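Local coordinates for DNA repair protein RAD14 (Saccharomyces cerevisiae, PDB 5A3D) that binds specifically to damaged, kinked DNA through the domain described here and is required for the incision step of nucleotide excision repair, at residues F50-E55 with F91-G96; R64-N69 with R77-V82. One frame throughout, in Å; residues are numbered along the deposited sequence.

Contact 1 of 2, residues F50-E55 with F91-G96. With nucleotides of chain C.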
loop_
_atom_site.group_PDB
_atom_site.type_symbol
_atom_site.label_atom_id
_atom_site.label_comp_id
_atom_site.label_asym_id
_atom_site.label_seq_id
_atom_site.Cartn_x
_atom_site.Cartn_y
_atom_site.Cartn_z
ATOM N N PHE B 50 11.593 -0.542 -14.870
ATOM C CA PHE B 50 10.967 0.493 -14.069
ATOM C C PHE B 50 9.476 0.285 -13.902
ATOM O O PHE B 50 8.697 1.234 -13.937
ATOM C CB PHE B 50 11.350 1.847 -14.626
ATOM C CG PHE B 50 12.836 1.993 -14.834
ATOM C CD1 PHE B 50 13.719 1.899 -13.776
ATOM C CD2 PHE B 50 13.346 2.197 -16.103
ATOM C CE1 PHE B 50 15.085 2.016 -13.963
ATOM C CE2 PHE B 50 14.713 2.317 -16.313
ATOM C CZ PHE B 50 15.590 2.195 -15.230
ATOM N N LEU B 51 9.060 -0.972 -13.705
ATOM C CA LEU B 51 7.625 -1.253 -13.535
ATOM C C LEU B 51 7.356 -1.150 -12.076
ATOM O O LEU B 51 8.236 -1.447 -11.279
ATOM C CB LEU B 51 7.181 -2.647 -14.110
ATOM C CG LEU B 51 7.507 -2.758 -15.624
ATOM C CD1 LEU B 51 6.927 -4.070 -16.162
ATOM C CD2 LEU B 51 7.071 -1.587 -16.491
ATOM N N THR B 52 6.131 -0.779 -11.719
ATOM C CA THR B 52 5.755 -0.639 -10.264
ATOM C C THR B 52 5.035 -1.787 -9.681
ATOM O O THR B 52 4.565 -2.669 -10.395
ATOM C CB THR B 52 4.813 0.554 -10.088
ATOM O OG1 THR B 52 3.577 0.253 -10.730
ATOM C CG2 THR B 52 5.402 1.731 -10.713
ATOM N N ASP B 53 4.901 -1.784 -8.361
ATOM C CA ASP B 53 4.083 -2.805 -7.727
ATOM C C ASP B 53 2.684 -2.891 -8.251
ATOM O O ASP B 53 2.269 -4.014 -8.520
ATOM C CB ASP B 53 4.070 -2.764 -6.173
ATOM C CG ASP B 53 5.290 -3.308 -5.579
ATOM O OD1 ASP B 53 5.829 -4.298 -6.078
ATOM O OD2 ASP B 53 5.742 -2.721 -4.560
ATOM N N PRO B 54 1.957 -1.756 -8.426
ATOM C CA PRO B 54 0.591 -1.876 -8.949
ATOM C C PRO B 54 0.491 -2.529 -10.325
ATOM O O PRO B 54 -0.390 -3.334 -10.563
ATOM C CB PRO B 54 0.079 -0.449 -8.945
ATOM C CG PRO B 54 0.844 0.168 -7.829
ATOM C CD PRO B 54 2.207 -0.406 -7.896
ATOM N N GLU B 55 1.456 -2.276 -11.195
ATOM C CA GLU B 55 1.501 -2.948 -12.491
ATOM C C GLU B 55 1.776 -4.450 -12.391
ATOM O O GLU B 55 1.050 -5.319 -12.939
ATOM C CB GLU B 55 2.527 -2.243 -13.393
ATOM C CG GLU B 55 2.120 -0.802 -13.736
ATOM C CD GLU B 55 3.284 0.131 -14.092
ATOM O OE1 GLU B 55 4.448 -0.258 -14.003
ATOM O OE2 GLU B 55 3.052 1.324 -14.411
ATOM N N PHE B 91 7.845 -1.020 -22.861
ATOM C CA PHE B 91 8.004 -0.238 -24.122
ATOM C C PHE B 91 6.782 0.648 -24.374
ATOM O O PHE B 91 6.887 1.748 -24.945
ATOM C CB PHE B 91 8.225 -1.182 -25.351
ATOM C CG PHE B 91 9.621 -1.771 -25.459
ATOM C CD1 PHE B 91 10.581 -1.555 -24.503
ATOM C CD2 PHE B 91 9.951 -2.599 -26.525
ATOM C CE1 PHE B 91 11.847 -2.143 -24.591
ATOM C CE2 PHE B 91 11.221 -3.153 -26.660
ATOM C CZ PHE B 91 12.181 -2.911 -25.686
ATOM N N LYS B 92 5.605 0.149 -24.004
ATOM C CA LYS B 92 4.386 0.966 -24.090
ATOM C C LYS B 92 4.413 2.109 -23.040
ATOM O O LYS B 92 4.037 3.259 -23.323
ATOM C CB LYS B 92 3.150 0.073 -23.960
ATOM C CG LYS B 92 1.853 0.741 -23.520
ATOM C CD LYS B 92 1.119 -0.060 -22.431
ATOM C CE LYS B 92 1.434 0.382 -20.975
ATOM N NZ LYS B 92 0.687 1.601 -20.454
ATOM N N LYS B 93 4.851 1.797 -21.836
ATOM C CA LYS B 93 4.921 2.775 -20.773
ATOM C C LYS B 93 5.935 3.885 -20.992
ATOM O O LYS B 93 5.731 5.017 -20.531
ATOM C CB LYS B 93 5.204 2.082 -19.426
ATOM C CG LYS B 93 5.626 2.958 -18.261
ATOM C CD LYS B 93 5.711 2.158 -16.969
ATOM C CE LYS B 93 5.635 3.036 -15.736
ATOM N NZ LYS B 93 5.980 2.403 -14.450
ATOM N N TRP B 94 7.037 3.558 -21.637
ATOM C CA TRP B 94 8.160 4.429 -21.622
ATOM C C TRP B 94 8.414 5.017 -22.980
ATOM O O TRP B 94 9.097 6.010 -23.047
ATOM C CB TRP B 94 9.428 3.720 -21.131
ATOM C CG TRP B 94 9.384 3.358 -19.675
ATOM C CD1 TRP B 94 9.484 2.119 -19.154
ATOM C CD2 TRP B 94 9.206 4.250 -18.570
ATOM N NE1 TRP B 94 9.422 2.169 -17.784
ATOM C CE2 TRP B 94 9.219 3.466 -17.401
ATOM C CE3 TRP B 94 9.028 5.621 -18.459
ATOM C CZ2 TRP B 94 9.067 4.009 -16.138
ATOM C CZ3 TRP B 94 8.867 6.170 -17.218
ATOM C CH2 TRP B 94 8.888 5.364 -16.065
ATOM N N GLY B 95 7.867 4.419 -24.041
ATOM C CA GLY B 95 8.100 4.898 -25.394
ATOM C C GLY B 95 9.218 4.123 -26.038
ATOM O O GLY B 95 10.256 4.693 -26.370
ATOM N N GLY B 96 9.026 2.796 -26.125
ATOM C CA GLY B 96 9.970 1.925 -26.799
ATOM C C GLY B 96 11.260 1.771 -26.029
ATOM O O GLY B 96 11.410 2.306 -24.936
ATOM P P DA C 6 -1.396 2.497 -5.915
ATOM O OP1 DA C 6 -1.887 1.225 -6.475
ATOM O OP2 DA C 6 -0.472 2.433 -4.736
ATOM O "O5'" DA C 6 -0.683 3.397 -7.014
ATOM C "C5'" DA C 6 -1.465 3.879 -8.127
ATOM C "C4'" DA C 6 -1.002 5.231 -8.632
ATOM O "O4'" DA C 6 -1.187 6.252 -7.619
ATOM C "C3'" DA C 6 0.464 5.330 -9.079
ATOM O "O3'" DA C 6 0.578 6.127 -10.286
ATOM C "C2'" DA C 6 1.140 5.977 -7.882
ATOM C "C1'" DA C 6 0.052 6.882 -7.318
ATOM N N9 DA C 6 0.105 7.073 -5.869
ATOM C C8 DA C 6 0.001 6.090 -4.916
ATOM N N7 DA C 6 0.030 6.541 -3.685
ATOM C C5 DA C 6 0.163 7.914 -3.836
ATOM C C6 DA C 6 0.258 8.963 -2.900
ATOM N N6 DA C 6 0.251 8.779 -1.578
ATOM N N1 DA C 6 0.394 10.218 -3.379
ATOM C C2 DA C 6 0.389 10.403 -4.706
ATOM N N3 DA C 6 0.308 9.499 -5.684
ATOM C C4 DA C 6 0.198 8.259 -5.176
#
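Lys93 reaches from the last turn of helix 83-94 into the bend that links helix 42-49 to helix 53-56, and its ammonium is gripped by Phe50 and Glu55. The side chain leaves the helix with CG anti to the backbone N (chi1 166°) and stays extended from there on. Lys93 CG lies over the centre of the neighbouring Trp94 ring, 3.7 Å above its plane. Lys93 CD then runs past Leu51, whose side chain heads the opposite way, and comes within 4.0 Å of Leu51 CD2, while CE runs on to the Glu55 carboxylate. At the tip, Lys93 NZ donates to Phe50 O at 3.0 Å, in the plane of that carbonyl. The two carboxylate oxygens of Glu55 chelate Lys93 NZ in a salt bridge, OE1 and OE2 each 3.1 Å from it through the syn lone pair. Glu55 OE1 has a second donor: Thr52 N, at 2.9 Å, comes in from above the carboxylate plane, which, with the ammonium bonds, limits how the carboxylate can turn. A lysine in place of Glu55 would probably leave the Lys93 ammonium facing a like charge and Thr52 N without its acceptor.

Beside the lysine, Trp94 CZ2 packs on Phe50 CB at 3.5 Å, and the indole NE1 is hydrogen-bonded to Tyr49 O, just before the bend. Phe50 and Trp94 both touch Leu100 of helix 96-113. Pro54 CG approaches OP1 of DA6 of chain C at 3.2 Å, which brings the start of helix 53-56 up to the DNA backbone. Glu55 N in turn donates a weak bond to Thr52 OG1, completing the reciprocal pair of a capping box at the N terminus of helix 53-56.

Contact 2 of 2, residues R64-N69 with R77-V82. With nucleotides of chain D.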
loop_
_atom_site.group_PDB
_atom_site.type_symbol
_atom_site.label_atom_id
_atom_site.label_comp_id
_atom_site.label_asym_id
_atom_site.label_seq_id
_atom_site.Cartn_x
_atom_site.Cartn_y
_atom_site.Cartn_z
ATOM N N ARG B 64 2.122 -14.978 -14.458
ATOM C CA ARG B 64 3.258 -15.121 -13.597
ATOM C C ARG B 64 3.299 -16.541 -12.988
ATOM O O ARG B 64 2.273 -17.163 -12.786
ATOM C CB ARG B 64 3.304 -14.103 -12.466
ATOM C CG ARG B 64 2.217 -14.172 -11.428
ATOM C CD ARG B 64 2.247 -12.930 -10.452
ATOM N NE ARG B 64 1.840 -11.579 -10.998
ATOM C CZ ARG B 64 0.993 -11.336 -12.006
ATOM N NH1 ARG B 64 0.279 -12.321 -12.583
ATOM N NH2 ARG B 64 0.800 -10.102 -12.426
ATOM N N LEU B 65 4.502 -17.002 -12.762
ATOM C CA LEU B 65 4.780 -18.201 -12.021
ATOM C C LEU B 65 5.271 -17.839 -10.633
ATOM O O LEU B 65 6.239 -17.129 -10.498
ATOM C CB LEU B 65 5.894 -18.913 -12.720
ATOM C CG LEU B 65 6.254 -20.429 -12.448
ATOM C CD1 LEU B 65 7.697 -20.920 -12.705
ATOM C CD2 LEU B 65 5.444 -21.380 -11.636
ATOM N N GLU B 66 4.693 -18.469 -9.618
ATOM C CA GLU B 66 5.192 -18.300 -8.248
ATOM C C GLU B 66 5.931 -19.502 -7.774
ATOM O O GLU B 66 5.567 -20.690 -8.093
ATOM C CB GLU B 66 4.025 -17.926 -7.346
ATOM C CG GLU B 66 3.675 -16.499 -7.608
ATOM C CD GLU B 66 2.738 -15.871 -6.613
ATOM O OE1 GLU B 66 2.302 -16.607 -5.684
ATOM O OE2 GLU B 66 2.448 -14.627 -6.818
ATOM N N LYS B 67 6.960 -19.252 -6.984
ATOM C CA LYS B 67 7.725 -20.309 -6.334
ATOM C C LYS B 67 8.087 -19.930 -4.926
ATOM O O LYS B 67 8.003 -18.739 -4.564
ATOM C CB LYS B 67 9.012 -20.531 -7.119
ATOM C CG LYS B 67 8.780 -20.556 -8.636
ATOM C CD LYS B 67 9.078 -21.873 -9.211
ATOM C CE LYS B 67 8.383 -23.063 -8.626
ATOM N NZ LYS B 67 8.243 -24.102 -9.743
ATOM N N PRO B 68 8.482 -20.937 -4.099
ATOM C CA PRO B 68 9.022 -20.601 -2.781
ATOM C C PRO B 68 10.151 -19.585 -2.941
ATOM O O PRO B 68 10.944 -19.675 -3.914
ATOM C CB PRO B 68 9.543 -21.961 -2.255
ATOM C CG PRO B 68 8.701 -23.000 -2.975
ATOM C CD PRO B 68 8.600 -22.379 -4.387
ATOM N N ASN B 69 10.245 -18.661 -1.995
ATOM C CA ASN B 69 11.300 -17.714 -1.934
ATOM C C ASN B 69 12.612 -18.525 -1.661
ATOM O O ASN B 69 12.675 -19.241 -0.681
ATOM C CB ASN B 69 11.030 -16.721 -0.786
ATOM C CG ASN B 69 12.039 -15.566 -0.748
ATOM O OD1 ASN B 69 13.196 -15.819 -0.602
ATOM N ND2 ASN B 69 11.584 -14.300 -0.921
ATOM N N ARG B 77 6.625 -15.272 -1.398
ATOM C CA ARG B 77 6.904 -16.073 -2.571
ATOM C C ARG B 77 7.530 -15.269 -3.694
ATOM O O ARG B 77 7.190 -14.139 -3.988
ATOM C CB ARG B 77 5.656 -16.722 -3.165
ATOM C CG ARG B 77 4.947 -17.760 -2.251
ATOM C CD ARG B 77 3.658 -18.388 -2.861
ATOM N NE ARG B 77 2.564 -17.415 -3.001
ATOM C CZ ARG B 77 1.721 -17.066 -2.073
ATOM N NH1 ARG B 77 1.689 -17.596 -0.837
ATOM N NH2 ARG B 77 0.849 -16.127 -2.378
ATOM N N MET B 78 8.437 -15.956 -4.348
ATOM C CA MET B 78 9.080 -15.405 -5.528
ATOM C C MET B 78 8.096 -15.345 -6.655
ATOM O O MET B 78 7.291 -16.268 -6.845
ATOM C CB MET B 78 10.282 -16.288 -5.877
ATOM C CG MET B 78 11.044 -15.781 -7.103
ATOM S SD MET B 78 12.685 -16.557 -7.318
ATOM C CE MET B 78 12.285 -18.310 -7.432
ATOM N N GLN B 79 8.192 -14.302 -7.473
ATOM C CA GLN B 79 7.302 -14.109 -8.651
ATOM C C GLN B 79 8.135 -13.946 -9.942
ATOM O O GLN B 79 9.015 -13.130 -9.969
ATOM C CB GLN B 79 6.378 -12.919 -8.449
ATOM C CG GLN B 79 5.424 -13.142 -7.221
ATOM C CD GLN B 79 4.570 -11.933 -6.908
ATOM O OE1 GLN B 79 4.698 -10.886 -7.520
ATOM N NE2 GLN B 79 3.626 -12.103 -5.975
ATOM N N LEU B 80 7.861 -14.776 -10.934
ATOM C CA LEU B 80 8.636 -14.874 -12.167
ATOM C C LEU B 80 7.698 -14.449 -13.324
ATOM O O LEU B 80 6.587 -14.957 -13.493
ATOM C CB LEU B 80 9.233 -16.224 -12.392
ATOM C CG LEU B 80 10.183 -16.744 -11.255
ATOM C CD1 LEU B 80 10.575 -18.166 -11.523
ATOM C CD2 LEU B 80 11.373 -15.841 -11.246
ATOM N N PHE B 81 8.215 -13.568 -14.099
ATOM C CA PHE B 81 7.501 -12.914 -15.253
ATOM C C PHE B 81 8.315 -13.250 -16.541
ATOM O O PHE B 81 9.550 -13.364 -16.450
ATOM C CB PHE B 81 7.413 -11.425 -15.075
ATOM C CG PHE B 81 6.639 -11.022 -13.884
ATOM C CD1 PHE B 81 7.252 -11.023 -12.640
ATOM C CD2 PHE B 81 5.295 -10.652 -13.979
ATOM C CE1 PHE B 81 6.556 -10.577 -11.513
ATOM C CE2 PHE B 81 4.601 -10.267 -12.806
ATOM C CZ PHE B 81 5.243 -10.234 -11.581
ATOM N N VAL B 82 7.613 -13.374 -17.662
ATOM C CA VAL B 82 8.308 -13.713 -18.956
ATOM C C VAL B 82 8.742 -12.393 -19.605
ATOM O O VAL B 82 7.958 -11.406 -19.733
ATOM C CB VAL B 82 7.558 -14.706 -19.911
ATOM C CG1 VAL B 82 6.313 -14.147 -20.555
ATOM C CG2 VAL B 82 8.520 -15.271 -20.962
ATOM P P DG D 3 11.121 -11.558 -6.163
ATOM O OP1 DG D 3 10.061 -12.216 -6.988
ATOM O OP2 DG D 3 11.858 -10.428 -6.690
ATOM O "O5'" DG D 3 10.464 -11.125 -4.773
ATOM C "C5'" DG D 3 9.750 -12.079 -3.990
ATOM C "C4'" DG D 3 8.915 -11.356 -2.953
ATOM O "O4'" DG D 3 9.759 -10.833 -1.897
ATOM C "C3'" DG D 3 8.103 -10.172 -3.456
ATOM O "O3'" DG D 3 6.941 -10.376 -2.663
ATOM C "C2'" DG D 3 8.989 -8.978 -3.121
ATOM C "C1'" DG D 3 9.693 -9.422 -1.842
ATOM N N9 DG D 3 11.048 -8.928 -1.600
ATOM C C8 DG D 3 12.077 -8.804 -2.500
ATOM N N7 DG D 3 13.193 -8.411 -1.952
ATOM C C5 DG D 3 12.870 -8.230 -0.615
ATOM C C6 DG D 3 13.670 -7.821 0.469
ATOM O O6 DG D 3 14.854 -7.485 0.461
ATOM N N1 DG D 3 12.939 -7.762 1.651
ATOM C C2 DG D 3 11.618 -8.113 1.781
ATOM N N2 DG D 3 11.100 -8.040 3.016
ATOM N N3 DG D 3 10.875 -8.548 0.785
ATOM C C4 DG D 3 11.561 -8.586 -0.375
ATOM O "O5'" DG D 1 20.244 -17.587 -5.563
ATOM C "C5'" DG D 1 18.874 -17.671 -6.015
ATOM C "C4'" DG D 1 18.659 -16.715 -7.169
ATOM O "O4'" DG D 1 18.701 -17.237 -8.523
ATOM C "C3'" DG D 1 17.651 -15.566 -7.111
ATOM O "O3'" DG D 1 18.289 -14.316 -6.756
ATOM C "C2'" DG D 1 17.025 -15.547 -8.502
ATOM C "C1'" DG D 1 17.559 -16.783 -9.233
ATOM N N9 DG D 1 16.591 -17.873 -9.295
ATOM C C8 DG D 1 16.207 -18.720 -8.282
ATOM N N7 DG D 1 15.281 -19.565 -8.645
ATOM C C5 DG D 1 15.008 -19.232 -9.966
ATOM C C6 DG D 1 14.089 -19.799 -10.890
ATOM O O6 DG D 1 13.292 -20.733 -10.714
ATOM N N1 DG D 1 14.161 -19.174 -12.133
ATOM C C2 DG D 1 14.996 -18.128 -12.443
ATOM N N2 DG D 1 14.922 -17.667 -13.701
ATOM N N3 DG D 1 15.837 -17.570 -11.584
ATOM C C4 DG D 1 15.804 -18.182 -10.380
#
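A chi1 of 65° sets the CG of Arg64 between its backbone N and carbonyl carbon, and a bend at chi3 carries the chain along Phe81 on the opposing strand. This is the foot of an antiparallel β-hairpin, strands 65-67 and 78-82. Arg64 CB lies over one face of the Phe81 ring, toward its rim, and Arg64 NE comes within 3.6 Å of Phe81 CE2, the guanidinium turned 79° from the ring; Arg64 NH2 is held by Leu56 O. Leu65 with Leu80 and Lys67 with Met78 are hydrogen-bonded pairs flanking the non-hydrogen-bonded pair Glu66 and Gln79. The carboxylate of Glu66 and the amide of Gln79 lie side by side with their planes 10° apart. Glu66 OE1 takes Arg77 NE at 2.8 Å in a salt bridge, from within the guanidinium plane.

Asn69 and strand 78-82 meet the DNA. Asn69 ND2 donates to O2 of an uracil base, and on the opposite face from Glu66, Leu80 CD1 lies 3.8 Å from N1 of DG1 of chain D, with Met78 CE 3.5 Å from N7 of that base. Gln79 N donates to OP1 of DG3 of chain D at 2.8 Å in a nearly straight bond.

How the contacts relate
From the N terminus, the chain passes the zinc-bound cysteines, strand 39-41 and helix 42-49 before reaching residues 50-55, the first side of contact 1. It runs through helix 53-56 to strand 65-67, turns, and comes back as strand 78-82, so contact 2 closes the shorter loop. Helix 83-94 follows directly, and its end returns to residues 50-55, closing the longer loop in which contact 2 is nested. The two do not touch: their centres lie about 19 Å apart, and their nearest atoms about 5 Å. Contact 2 builds the hairpin, whose strand 78-82 also pairs with 39-41; contact 1 fastens the end of helix 83-94 to the start of helix 53-56. Both reach the DNA, contact 1 touching a nucleotide of chain C and contact 2 nucleotides of chain D.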